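VP5 (PDB 6QGI) is an envelope protein of a haloarchaeal pleomorphic virus and probably drives fusion of the viral envelope with the host membrane. Local coordinates at residues I153-N159 with T181-G187; L144-D150 with L203-N208; G140-L144 with P211-Y215; F113-W117 with Y193-S197. All blocks are in the same frame, centred on the assembly; numbering follows the deposited sequence.

Contact 1 of 4, residues I153-N159 with T181-G187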
loop_
_atom_site.group_PDB
_atom_site.type_symbol
_atom_site.label_atom_id
_atom_site.label_comp_id
_atom_site.label_asym_id
_atom_site.label_seq_id
_atom_site.Cartn_x
_atom_site.Cartn_y
_atom_site.Cartn_z
ATOM N N ILE A 153 -23.261 -15.376 -15.654
ATOM C CA ILE A 153 -22.492 -14.948 -16.830
ATOM C C ILE A 153 -22.128 -16.201 -17.647
ATOM O O ILE A 153 -22.043 -17.294 -17.074
ATOM C CB ILE A 153 -21.246 -14.097 -16.438
ATOM C CG1 ILE A 153 -20.245 -14.884 -15.550
ATOM C CG2 ILE A 153 -21.673 -12.771 -15.786
ATOM C CD1 ILE A 153 -18.826 -14.413 -15.605
ATOM N N GLU A 154 -21.955 -16.059 -18.976
ATOM C CA GLU A 154 -21.643 -17.203 -19.846
ATOM C C GLU A 154 -20.266 -17.799 -19.521
ATOM O O GLU A 154 -20.131 -19.026 -19.495
ATOM C CB GLU A 154 -21.736 -16.835 -21.331
ATOM C CG GLU A 154 -23.163 -16.654 -21.823
ATOM C CD GLU A 154 -23.479 -17.263 -23.178
ATOM O OE1 GLU A 154 -22.549 -17.430 -24.000
ATOM O OE2 GLU A 154 -24.671 -17.568 -23.419
ATOM N N ASP A 155 -19.266 -16.935 -19.251
ATOM C CA ASP A 155 -17.901 -17.312 -18.874
ATOM C C ASP A 155 -17.121 -16.118 -18.321
ATOM O O ASP A 155 -17.424 -14.961 -18.632
ATOM C CB ASP A 155 -17.126 -17.937 -20.057
ATOM C CG ASP A 155 -16.154 -19.054 -19.691
ATOM O OD1 ASP A 155 -16.042 -19.382 -18.487
ATOM O OD2 ASP A 155 -15.519 -19.610 -20.611
ATOM N N LEU A 156 -16.131 -16.421 -17.471
ATOM C CA LEU A 156 -15.195 -15.475 -16.874
ATOM C C LEU A 156 -13.821 -15.864 -17.393
ATOM O O LEU A 156 -13.360 -16.977 -17.129
ATOM C CB LEU A 156 -15.280 -15.496 -15.330
ATOM C CG LEU A 156 -14.180 -14.779 -14.528
ATOM C CD1 LEU A 156 -14.247 -13.266 -14.695
ATOM C CD2 LEU A 156 -14.262 -15.143 -13.068
ATOM N N LEU A 157 -13.210 -14.987 -18.207
ATOM C CA LEU A 157 -11.916 -15.250 -18.836
ATOM C C LEU A 157 -10.889 -14.152 -18.535
ATOM O O LEU A 157 -11.250 -13.030 -18.186
ATOM C CB LEU A 157 -12.090 -15.419 -20.358
ATOM C CG LEU A 157 -12.989 -16.582 -20.823
ATOM C CD1 LEU A 157 -13.335 -16.459 -22.283
ATOM C CD2 LEU A 157 -12.362 -17.941 -20.528
ATOM N N ALA A 158 -9.606 -14.502 -18.636
ATOM C CA ALA A 158 -8.493 -13.592 -18.405
ATOM C C ALA A 158 -7.526 -13.679 -19.573
ATOM O O ALA A 158 -7.058 -14.766 -19.916
ATOM C CB ALA A 158 -7.799 -13.919 -17.096
ATOM N N ASN A 159 -7.289 -12.536 -20.228
ATOM C CA ASN A 159 -6.406 -12.441 -21.387
ATOM C C ASN A 159 -5.126 -11.708 -20.975
ATOM O O ASN A 159 -5.150 -10.481 -20.876
ATOM C CB ASN A 159 -7.126 -11.739 -22.534
ATOM C CG ASN A 159 -8.505 -12.277 -22.767
ATOM O OD1 ASN A 159 -8.692 -13.336 -23.371
ATOM N ND2 ASN A 159 -9.500 -11.557 -22.291
ATOM N N THR A 181 -6.560 -8.139 -19.830
ATOM C CA THR A 181 -7.980 -7.824 -19.666
ATOM C C THR A 181 -8.748 -8.928 -18.963
ATOM O O THR A 181 -8.478 -10.113 -19.168
ATOM C CB THR A 181 -8.678 -7.507 -21.003
ATOM O OG1 THR A 181 -8.675 -8.659 -21.849
ATOM C CG2 THR A 181 -8.104 -6.296 -21.703
ATOM N N VAL A 182 -9.727 -8.514 -18.150
ATOM C CA VAL A 182 -10.676 -9.390 -17.472
ATOM C C VAL A 182 -11.896 -9.425 -18.401
ATOM O O VAL A 182 -12.525 -8.394 -18.634
ATOM C CB VAL A 182 -10.999 -8.939 -16.021
ATOM C CG1 VAL A 182 -11.956 -9.913 -15.345
ATOM C CG2 VAL A 182 -9.724 -8.785 -15.198
ATOM N N GLU A 183 -12.163 -10.592 -18.994
ATOM C CA GLU A 183 -13.224 -10.820 -19.976
ATOM C C GLU A 183 -14.475 -11.443 -19.364
ATOM O O GLU A 183 -14.380 -12.409 -18.606
ATOM C CB GLU A 183 -12.682 -11.736 -21.086
ATOM C CG GLU A 183 -13.587 -11.948 -22.287
ATOM C CD GLU A 183 -12.995 -12.799 -23.398
ATOM O OE1 GLU A 183 -13.786 -13.355 -24.192
ATOM O OE2 GLU A 183 -11.749 -12.902 -23.486
ATOM N N VAL A 184 -15.649 -10.901 -19.734
ATOM C CA VAL A 184 -16.971 -11.404 -19.355
ATOM C C VAL A 184 -17.640 -11.838 -20.649
ATOM O O VAL A 184 -18.013 -10.978 -21.448
ATOM C CB VAL A 184 -17.838 -10.383 -18.561
ATOM C CG1 VAL A 184 -19.195 -10.983 -18.186
ATOM C CG2 VAL A 184 -17.116 -9.884 -17.319
ATOM N N ASP A 185 -17.739 -13.161 -20.884
ATOM C CA ASP A 185 -18.360 -13.716 -22.091
ATOM C C ASP A 185 -19.876 -13.522 -22.037
ATOM O O ASP A 185 -20.513 -13.876 -21.040
ATOM C CB ASP A 185 -18.005 -15.203 -22.259
ATOM C CG ASP A 185 -18.351 -15.798 -23.612
ATOM O OD1 ASP A 185 -19.534 -16.138 -23.828
ATOM O OD2 ASP A 185 -17.434 -15.951 -24.445
ATOM N N ARG A 186 -20.437 -12.908 -23.092
ATOM C CA ARG A 186 -21.877 -12.650 -23.240
ATOM C C ARG A 186 -22.359 -13.257 -24.576
ATOM O O ARG A 186 -23.339 -12.795 -25.172
ATOM C CB ARG A 186 -22.169 -11.132 -23.159
ATOM C CG ARG A 186 -21.719 -10.474 -21.854
ATOM C CD ARG A 186 -22.288 -9.081 -21.673
ATOM N NE ARG A 186 -23.546 -9.087 -20.920
ATOM C CZ ARG A 186 -24.735 -8.773 -21.429
ATOM N NH1 ARG A 186 -24.851 -8.411 -22.700
ATOM N NH2 ARG A 186 -25.819 -8.808 -20.663
ATOM N N GLY A 187 -21.653 -14.301 -25.014
ATOM C CA GLY A 187 -21.880 -14.987 -26.279
ATOM C C GLY A 187 -20.963 -14.418 -27.341
ATOM O O GLY A 187 -19.737 -14.477 -27.195
#

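Contact 2 of 4, residues L144-D150 with L203-N208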
loop_
_atom_site.group_PDB
_atom_site.type_symbol
_atom_site.label_atom_id
_atom_site.label_comp_id
_atom_site.label_asym_id
_atom_site.label_seq_id
_atom_site.Cartn_x
_atom_site.Cartn_y
_atom_site.Cartn_z
ATOM N N LEU A 144 -18.302 -16.328 -8.091
ATOM C CA LEU A 144 -19.732 -15.997 -7.996
ATOM C C LEU A 144 -20.421 -16.189 -9.356
ATOM O O LEU A 144 -21.496 -16.784 -9.417
ATOM C CB LEU A 144 -19.929 -14.561 -7.479
ATOM C CG LEU A 144 -21.369 -14.104 -7.220
ATOM C CD1 LEU A 144 -21.947 -14.743 -5.972
ATOM C CD2 LEU A 144 -21.449 -12.606 -7.111
ATOM N N MET A 145 -19.772 -15.707 -10.441
ATOM C CA MET A 145 -20.189 -15.824 -11.847
ATOM C C MET A 145 -21.527 -15.138 -12.100
ATOM O O MET A 145 -22.277 -15.549 -12.986
ATOM C CB MET A 145 -20.242 -17.302 -12.301
ATOM C CG MET A 145 -18.936 -18.052 -12.106
ATOM S SD MET A 145 -17.651 -17.539 -13.256
ATOM C CE MET A 145 -18.105 -18.512 -14.691
ATOM N N LEU A 146 -21.807 -14.076 -11.336
ATOM C CA LEU A 146 -23.035 -13.302 -11.468
ATOM C C LEU A 146 -22.761 -11.925 -12.034
ATOM O O LEU A 146 -21.648 -11.409 -11.907
ATOM C CB LEU A 146 -23.759 -13.154 -10.113
ATOM C CG LEU A 146 -24.408 -14.382 -9.491
ATOM C CD1 LEU A 146 -25.092 -14.010 -8.199
ATOM C CD2 LEU A 146 -25.412 -15.029 -10.427
ATOM N N ASN A 147 -23.791 -11.320 -12.634
ATOM C CA ASN A 147 -23.736 -9.955 -13.150
ATOM C C ASN A 147 -24.689 -9.080 -12.308
ATOM O O ASN A 147 -25.204 -9.553 -11.287
ATOM C CB ASN A 147 -24.051 -9.907 -14.658
ATOM C CG ASN A 147 -25.373 -10.511 -15.073
ATOM O OD1 ASN A 147 -26.392 -10.405 -14.383
ATOM N ND2 ASN A 147 -25.383 -11.146 -16.236
ATOM N N GLY A 148 -24.904 -7.835 -12.737
ATOM C CA GLY A 148 -25.784 -6.874 -12.071
ATOM C C GLY A 148 -27.222 -7.330 -11.901
ATOM O O GLY A 148 -27.854 -7.003 -10.894
ATOM N N SER A 149 -27.734 -8.119 -12.876
ATOM C CA SER A 149 -29.090 -8.687 -12.906
ATOM C C SER A 149 -29.224 -9.948 -12.021
ATOM O O SER A 149 -30.300 -10.549 -11.981
ATOM C CB SER A 149 -29.476 -9.041 -14.340
ATOM O OG SER A 149 -29.502 -7.909 -15.191
ATOM N N ASP A 150 -28.125 -10.347 -11.330
ATOM C CA ASP A 150 -27.991 -11.536 -10.473
ATOM C C ASP A 150 -28.182 -12.813 -11.315
ATOM O O ASP A 150 -28.597 -13.862 -10.805
ATOM C CB ASP A 150 -28.933 -11.486 -9.250
ATOM C CG ASP A 150 -28.654 -10.321 -8.315
ATOM O OD1 ASP A 150 -27.469 -10.105 -7.969
ATOM O OD2 ASP A 150 -29.619 -9.624 -7.930
ATOM N N LEU A 203 -25.833 -3.492 -16.513
ATOM C CA LEU A 203 -26.068 -4.635 -15.622
ATOM C C LEU A 203 -25.385 -5.933 -16.122
ATOM O O LEU A 203 -25.420 -6.947 -15.422
ATOM C CB LEU A 203 -27.575 -4.878 -15.405
ATOM C CG LEU A 203 -28.352 -3.837 -14.592
ATOM C CD1 LEU A 203 -29.843 -4.038 -14.762
ATOM C CD2 LEU A 203 -27.992 -3.889 -13.110
ATOM N N GLY A 204 -24.758 -5.881 -17.296
ATOM C CA GLY A 204 -24.039 -7.014 -17.872
ATOM C C GLY A 204 -22.679 -7.235 -17.240
ATOM O O GLY A 204 -22.070 -8.292 -17.427
ATOM N N ASP A 205 -22.184 -6.232 -16.502
ATOM C CA ASP A 205 -20.891 -6.286 -15.818
ATOM C C ASP A 205 -20.949 -7.190 -14.597
ATOM O O ASP A 205 -22.025 -7.339 -14.013
ATOM C CB ASP A 205 -20.447 -4.870 -15.410
ATOM C CG ASP A 205 -20.173 -3.956 -16.584
ATOM O OD1 ASP A 205 -20.367 -4.391 -17.731
ATOM O OD2 ASP A 205 -19.777 -2.806 -16.353
ATOM N N LEU A 206 -19.791 -7.768 -14.197
ATOM C CA LEU A 206 -19.672 -8.616 -13.003
ATOM C C LEU A 206 -20.331 -7.893 -11.831
ATOM O O LEU A 206 -20.072 -6.701 -11.643
ATOM C CB LEU A 206 -18.196 -8.940 -12.675
ATOM C CG LEU A 206 -17.431 -9.853 -13.628
ATOM C CD1 LEU A 206 -15.948 -9.796 -13.348
ATOM C CD2 LEU A 206 -17.918 -11.295 -13.549
ATOM N N LYS A 207 -21.233 -8.579 -11.110
ATOM C CA LYS A 207 -22.033 -8.039 -10.008
ATOM C C LYS A 207 -21.276 -7.026 -9.148
ATOM O O LYS A 207 -21.851 -6.008 -8.766
ATOM C CB LYS A 207 -22.560 -9.173 -9.110
ATOM C CG LYS A 207 -23.751 -8.763 -8.256
ATOM C CD LYS A 207 -23.950 -9.688 -7.083
ATOM C CE LYS A 207 -24.911 -9.089 -6.092
ATOM N NZ LYS A 207 -25.036 -9.931 -4.877
ATOM N N ASN A 208 -19.998 -7.295 -8.862
ATOM C CA ASN A 208 -19.192 -6.449 -8.000
ATOM C C ASN A 208 -17.968 -5.886 -8.716
ATOM O O ASN A 208 -16.985 -5.542 -8.066
ATOM C CB ASN A 208 -18.779 -7.240 -6.763
ATOM C CG ASN A 208 -19.920 -7.905 -6.047
ATOM O OD1 ASN A 208 -21.005 -7.339 -5.890
ATOM N ND2 ASN A 208 -19.702 -9.125 -5.602
#

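Contact 3 of 4, residues G140-L144 with P211-Y215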
loop_
_atom_site.group_PDB
_atom_site.type_symbol
_atom_site.label_atom_id
_atom_site.label_comp_id
_atom_site.label_asym_id
_atom_site.label_seq_id
_atom_site.Cartn_x
_atom_site.Cartn_y
_atom_site.Cartn_z
ATOM N N GLY A 140 -17.725 -21.919 -11.501
ATOM C CA GLY A 140 -18.843 -21.588 -10.623
ATOM C C GLY A 140 -18.735 -22.074 -9.190
ATOM O O GLY A 140 -19.509 -21.633 -8.338
ATOM N N ASP A 141 -17.784 -22.981 -8.908
ATOM C CA ASP A 141 -17.550 -23.534 -7.569
ATOM C C ASP A 141 -16.578 -22.662 -6.760
ATOM O O ASP A 141 -16.523 -22.791 -5.530
ATOM C CB ASP A 141 -17.021 -24.977 -7.658
ATOM C CG ASP A 141 -17.965 -25.939 -8.358
ATOM O OD1 ASP A 141 -19.096 -26.130 -7.859
ATOM O OD2 ASP A 141 -17.569 -26.505 -9.401
ATOM N N VAL A 142 -15.817 -21.779 -7.445
ATOM C CA VAL A 142 -14.846 -20.894 -6.794
ATOM C C VAL A 142 -15.205 -19.404 -7.031
ATOM O O VAL A 142 -14.872 -18.570 -6.188
ATOM C CB VAL A 142 -13.367 -21.206 -7.170
ATOM C CG1 VAL A 142 -12.937 -22.560 -6.619
ATOM C CG2 VAL A 142 -13.125 -21.148 -8.677
ATOM N N PHE A 143 -15.895 -19.085 -8.153
ATOM C CA PHE A 143 -16.315 -17.724 -8.515
ATOM C C PHE A 143 -17.830 -17.551 -8.441
ATOM O O PHE A 143 -18.561 -18.501 -8.713
ATOM C CB PHE A 143 -15.826 -17.347 -9.925
ATOM C CG PHE A 143 -14.328 -17.292 -10.072
ATOM C CD1 PHE A 143 -13.607 -16.195 -9.616
ATOM C CD2 PHE A 143 -13.637 -18.328 -10.688
ATOM C CE1 PHE A 143 -12.218 -16.144 -9.760
ATOM C CE2 PHE A 143 -12.245 -18.288 -10.807
ATOM C CZ PHE A 143 -11.546 -17.196 -10.347
ATOM N N LEU A 144 -18.302 -16.328 -8.091
ATOM C CA LEU A 144 -19.732 -15.997 -7.996
ATOM C C LEU A 144 -20.421 -16.189 -9.356
ATOM O O LEU A 144 -21.496 -16.784 -9.417
ATOM C CB LEU A 144 -19.929 -14.561 -7.479
ATOM C CG LEU A 144 -21.369 -14.104 -7.220
ATOM C CD1 LEU A 144 -21.947 -14.743 -5.972
ATOM C CD2 LEU A 144 -21.449 -12.606 -7.111
ATOM N N PRO A 211 -13.861 -10.079 -10.420
ATOM C CA PRO A 211 -14.289 -11.431 -10.010
ATOM C C PRO A 211 -14.473 -11.561 -8.502
ATOM O O PRO A 211 -13.724 -10.972 -7.723
ATOM C CB PRO A 211 -13.157 -12.342 -10.494
ATOM C CG PRO A 211 -12.384 -11.548 -11.475
ATOM C CD PRO A 211 -12.576 -10.110 -11.150
ATOM N N THR A 212 -15.493 -12.314 -8.100
ATOM C CA THR A 212 -15.784 -12.564 -6.695
ATOM C C THR A 212 -15.346 -13.993 -6.396
ATOM O O THR A 212 -15.932 -14.944 -6.915
ATOM C CB THR A 212 -17.255 -12.266 -6.394
ATOM O OG1 THR A 212 -17.481 -10.873 -6.579
ATOM C CG2 THR A 212 -17.666 -12.658 -4.992
ATOM N N VAL A 213 -14.276 -14.132 -5.606
ATOM C CA VAL A 213 -13.752 -15.444 -5.222
ATOM C C VAL A 213 -14.393 -15.839 -3.899
ATOM O O VAL A 213 -14.342 -15.080 -2.937
ATOM C CB VAL A 213 -12.207 -15.491 -5.164
ATOM C CG1 VAL A 213 -11.717 -16.874 -4.755
ATOM C CG2 VAL A 213 -11.605 -15.103 -6.505
ATOM N N GLN A 214 -15.005 -17.017 -3.865
ATOM C CA GLN A 214 -15.669 -17.522 -2.674
ATOM C C GLN A 214 -15.079 -18.858 -2.216
ATOM O O GLN A 214 -14.669 -19.671 -3.043
ATOM C CB GLN A 214 -17.186 -17.652 -2.917
ATOM C CG GLN A 214 -17.591 -18.581 -4.073
ATOM C CD GLN A 214 -19.085 -18.682 -4.245
ATOM O OE1 GLN A 214 -19.843 -17.751 -3.942
ATOM N NE2 GLN A 214 -19.540 -19.816 -4.764
ATOM N N TYR A 215 -15.041 -19.064 -0.887
ATOM C CA TYR A 215 -14.609 -20.290 -0.210
ATOM C C TYR A 215 -15.114 -20.308 1.237
ATOM O O TYR A 215 -14.892 -19.355 1.992
ATOM C CB TYR A 215 -13.076 -20.491 -0.255
ATOM C CG TYR A 215 -12.568 -21.623 0.621
ATOM C CD1 TYR A 215 -12.750 -22.953 0.252
ATOM C CD2 TYR A 215 -11.907 -21.364 1.818
ATOM C CE1 TYR A 215 -12.312 -23.997 1.066
ATOM C CE2 TYR A 215 -11.456 -22.400 2.637
ATOM C CZ TYR A 215 -11.662 -23.716 2.257
ATOM O OH TYR A 215 -11.223 -24.737 3.065
#

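Contact 4 of 4, residues F113-W117 with Y193-S197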
loop_
_atom_site.group_PDB
_atom_site.type_symbol
_atom_site.label_atom_id
_atom_site.label_comp_id
_atom_site.label_asym_id
_atom_site.label_seq_id
_atom_site.Cartn_x
_atom_site.Cartn_y
_atom_site.Cartn_z
ATOM N N PHE A 113 2.219 0.508 -12.583
ATOM C CA PHE A 113 0.788 0.410 -12.328
ATOM C C PHE A 113 0.134 -0.656 -13.222
ATOM O O PHE A 113 -0.711 -1.415 -12.753
ATOM C CB PHE A 113 0.137 1.787 -12.540
ATOM C CG PHE A 113 -1.367 1.842 -12.427
ATOM C CD1 PHE A 113 -1.982 1.943 -11.189
ATOM C CD2 PHE A 113 -2.167 1.861 -13.562
ATOM C CE1 PHE A 113 -3.373 1.999 -11.086
ATOM C CE2 PHE A 113 -3.556 1.920 -13.457
ATOM C CZ PHE A 113 -4.149 1.997 -12.221
ATOM N N LEU A 114 0.524 -0.708 -14.503
ATOM C CA LEU A 114 -0.056 -1.653 -15.459
ATOM C C LEU A 114 0.549 -3.049 -15.329
ATOM O O LEU A 114 -0.162 -4.018 -15.586
ATOM C CB LEU A 114 0.053 -1.143 -16.904
ATOM C CG LEU A 114 -0.734 0.145 -17.189
ATOM C CD1 LEU A 114 -0.387 0.729 -18.536
ATOM C CD2 LEU A 114 -2.227 -0.051 -16.981
ATOM N N LYS A 115 1.817 -3.162 -14.878
ATOM C CA LYS A 115 2.472 -4.455 -14.649
ATOM C C LYS A 115 1.822 -5.168 -13.456
ATOM O O LYS A 115 1.684 -6.393 -13.469
ATOM C CB LYS A 115 3.975 -4.280 -14.415
ATOM C CG LYS A 115 4.821 -4.220 -15.667
ATOM C CD LYS A 115 6.286 -3.978 -15.338
ATOM C CE LYS A 115 7.048 -3.454 -16.533
ATOM N NZ LYS A 115 7.176 -4.476 -17.608
ATOM N N THR A 116 1.408 -4.384 -12.437
ATOM C CA THR A 116 0.720 -4.854 -11.230
ATOM C C THR A 116 -0.626 -5.466 -11.631
ATOM O O THR A 116 -0.982 -6.517 -11.095
ATOM C CB THR A 116 0.558 -3.703 -10.223
ATOM O OG1 THR A 116 1.830 -3.112 -9.977
ATOM C CG2 THR A 116 -0.064 -4.144 -8.897
ATOM N N TRP A 117 -1.346 -4.826 -12.589
ATOM C CA TRP A 117 -2.624 -5.296 -13.134
ATOM C C TRP A 117 -2.382 -6.529 -14.014
ATOM O O TRP A 117 -3.145 -7.491 -13.924
ATOM C CB TRP A 117 -3.350 -4.181 -13.933
ATOM C CG TRP A 117 -4.628 -4.624 -14.602
ATOM C CD1 TRP A 117 -4.766 -5.076 -15.881
ATOM C CD2 TRP A 117 -5.946 -4.643 -14.028
ATOM N NE1 TRP A 117 -6.083 -5.382 -16.138
ATOM C CE2 TRP A 117 -6.828 -5.132 -15.017
ATOM C CE3 TRP A 117 -6.467 -4.307 -12.769
ATOM C CZ2 TRP A 117 -8.203 -5.286 -14.788
ATOM C CZ3 TRP A 117 -7.830 -4.457 -12.546
ATOM C CH2 TRP A 117 -8.682 -4.933 -13.551
ATOM N N TYR A 193 -12.228 -5.715 -19.273
ATOM C CA TYR A 193 -11.871 -4.783 -18.204
ATOM C C TYR A 193 -10.378 -4.624 -18.082
ATOM O O TYR A 193 -9.644 -5.611 -18.046
ATOM C CB TYR A 193 -12.426 -5.230 -16.837
ATOM C CG TYR A 193 -13.909 -5.535 -16.785
ATOM C CD1 TYR A 193 -14.833 -4.752 -17.469
ATOM C CD2 TYR A 193 -14.392 -6.563 -15.976
ATOM C CE1 TYR A 193 -16.197 -5.017 -17.398
ATOM C CE2 TYR A 193 -15.756 -6.813 -15.873
ATOM C CZ TYR A 193 -16.653 -6.041 -16.584
ATOM O OH TYR A 193 -17.988 -6.326 -16.506
ATOM N N ASP A 194 -9.940 -3.371 -17.958
ATOM C CA ASP A 194 -8.545 -2.988 -17.771
ATOM C C ASP A 194 -8.540 -1.663 -16.970
ATOM O O ASP A 194 -9.599 -1.037 -16.870
ATOM C CB ASP A 194 -7.805 -2.890 -19.135
ATOM C CG ASP A 194 -8.374 -1.912 -20.142
ATOM O OD1 ASP A 194 -9.371 -1.274 -19.840
ATOM O OD2 ASP A 194 -7.800 -1.779 -21.218
ATOM N N PRO A 195 -7.413 -1.209 -16.372
ATOM C CA PRO A 195 -7.454 0.040 -15.588
ATOM C C PRO A 195 -7.827 1.307 -16.384
ATOM O O PRO A 195 -8.242 2.292 -15.771
ATOM C CB PRO A 195 -6.033 0.158 -15.035
ATOM C CG PRO A 195 -5.466 -1.195 -15.113
ATOM C CD PRO A 195 -6.075 -1.821 -16.316
ATOM N N MET A 196 -7.694 1.256 -17.713
ATOM C CA MET A 196 -7.994 2.430 -18.579
ATOM C C MET A 196 -9.489 2.514 -18.919
ATOM O O MET A 196 -10.043 3.629 -18.838
ATOM C CB MET A 196 -7.185 2.369 -19.878
ATOM C CG MET A 196 -5.687 2.284 -19.653
ATOM S SD MET A 196 -5.140 0.608 -19.239
ATOM C CE MET A 196 -4.864 -0.063 -20.878
ATOM N N SER A 197 -10.111 1.392 -19.298
ATOM C CA SER A 197 -11.522 1.393 -19.688
ATOM C C SER A 197 -12.465 1.301 -18.486
ATOM O O SER A 197 -13.557 1.869 -18.529
ATOM C CB SER A 197 -11.814 0.252 -20.658
ATOM O OG SER A 197 -11.920 -1.012 -20.020
#

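Contact 1 of 4, residues I153-N159 with T181-G187
Asn-159 meets Thr-181 and Glu-183 through a single nitrogen: its ND2 gives one hydrogen to Thr-181 OG1 at 3.0 Å and the other to Glu-183 OE2 at 2.9 Å. The carboxylate oxygen takes its bond on the anti lone pair and lies close to the amide plane, whereas the hydroxyl sits 20° out of it. An asparagine suits this place because one short amide serves both neighbours. Glu-183 reaches it with CG anti to the backbone N (chi1 -173°) and an extended chain, along which Leu-157 lies pointing the same way, its CD1 3.7 Å from Glu-183 OE1. Across the other surface of the strand pair, Leu-156 CD1 packs 4.1 Å from Val-182 CG1, and beta-branched Val-184 crosses Ile-153 at about a right angle.

Toward the far end, Asp-185 OD1 accepts from Gly-187 N in an Asx turn, met from above the carboxylate plane. Glu-154 OE1 comes within 3.3 Å of that same Asp-185 OD1, a pairing of acceptors that would probably raise the proton affinity of either group. Outside the pair, Lys-139 balances Asp-155 with a salt bridge, and Asp-165 O receives the Thr-181 hydroxyl. Bonds such as Leu-157 N to Glu-183 O, 2.9 Å and nearly straight, align the strands as antiparallel neighbours in a small four-stranded sheet, whose Ala-158 and Val-182 side rests on helix 91-133.

Contact 2 of 4, residues L144-D150 with L203-N208
Lys-207 runs from Asn-147 O to Asp-150 OD1, past the two ends of a turn, its aliphatic chain crossing Leu-144 on the way. A chi1 of -160° swings the chain away from its own N, and it stays extended from there, which carries CD to 3.8 Å from Leu-144 CD2 and CE to 3.3 Å from Asp-150 OD1. The ammonium itself makes a long salt bridge, NZ to OD1 of Asp-150 being 3.9 Å. Lysine fits here because its methylenes can lie on a leucine while its charged end remains at the exposed surface.

The turn is a type I beta turn closed by the backbone bond from Asp-150 N to Asn-147 O. The contact ties the loop between helix 91-133 and strand 155-159 to the loop between strands 189-193 and 212-215. With chi1 at 56°, Asn-147 folds its amide back over the main chain, and OD1 receives a weak bond from Ser-149 N and a further one from Asn-151 N, bracing the loop from within. Its CB meanwhile rests 3.3 Å from Leu-203 O.

Leu-203 packs on the two central residues of the turn: CD2 lies 3.7 Å from Gly-148 C and CB lies 3.6 Å from Ser-149 OG. Gly-148 N divides two weak bonds between Leu-203 O and Asp-205 O, whereas Lys-207 N reaches Leu-146 O at 3.0 Å, almost straight at 177°.

Contact 3 of 4, residues G140-L144 with P211-Y215
Phe-143 and Val-213 face each other in a single backbone bridge, flanked by nearly straight Gln-214 N to Val-142 O at 2.8 Å and by Leu-144 N to Thr-212 O at 3.0 Å.

The phenylalanine ring lies beside Val-213 and Pro-211, pointing the same way as both. Its CE1 comes within 3.5 Å of Val-213 CG2, and its CD1 is 4.0 Å from Pro-211 CB. A broad apolar ring fills a buried place between the valine and the proline, which lie on opposite sides of its plane, both oblique to it. Leu-144 CB packs against Thr-212 CB at 3.7 Å, and threonine suits the spot by offering the leucine both its CB and CG2 carbons. In Gln-214 a chi1 of 59° tucks CG over the backbone, which brings it to 3.4 Å from Val-142 O and sends the extended chain alongside the loop, crossing Leu-144 at about a right angle.

Strand 212-215 pairs antiparallel with strand 218-221 to form a two-stranded hairpin, beside which segment 140-144 lies. Phe-143 continues onto Leu-124, Ile-127 and Leu-128 of helix 91-133, while Val-213 reaches Ala-48 of helix 37-60.

Contact 4 of 4, residues F113-W117 with Y193-S197
Trp-117 offers one face of its indole to Pro-195, whose CD stands 3.4 Å from the centroid of the five-membered ring and only 3° off its normal, a CH-pi contact. At the indole edge, close to its plane, Tyr-193 O lies 3.6 Å from CZ2; Trp-228 of helix 225-253 meets the tryptophan edge-to-face. The arrangement docks the loop that follows strand 189-193 onto the long helix 91-133 in the interior of the protein.

Proline suits the site because it presents its CD-CG edge, with the polarised C-H of CD, to the indole face. Being four residues apart, Trp-117 and Phe-113 leave the same side of the helix, and matching first torsions (chi1 176° and 175°) send both rings outward around Pro-195. Phe-113 CE2 comes within 3.4 Å of Pro-195 CB, obliquely. Leu-114 CD2 adds contacts to Pro-195 CG at 3.9 Å and to Met-196 SD at 3.7 Å, the flexible methionine bending at chi2 and chi3. The buried indole NE1 is satisfied by Gly-180 O of strand 176-186.

Just before the proline, Asp-194 OD1 forms an Asx motif, taking bonds from Ser-197 N at 2.8 Å and Ser-197 OG at 2.6 Å, which arrive from opposite faces of the carboxylate plane.

In the fold
All four contacts belong to the N-terminal part of the envelope protein, and contact 1 lies on the same side of the chain's centre as each of the others. Their first segments follow the order contact 4, 3, 2, 1: from helix 91-133 through the loop after it to strand 155-159. Contact 1 is nested within the loops closed by the other three, and contact 2 within that of contact 3, with which it shares Leu-144; contact 4 alternates with contacts 2 and 3. Centres of contacts 1 and 2, and of 2 and 3, are about 12 Å apart, those of contacts 3 and 4 about 21 Å. Sheet, loops and hairpin pack into one another, with contacts 1, 3 and 4 reaching helix 91-133.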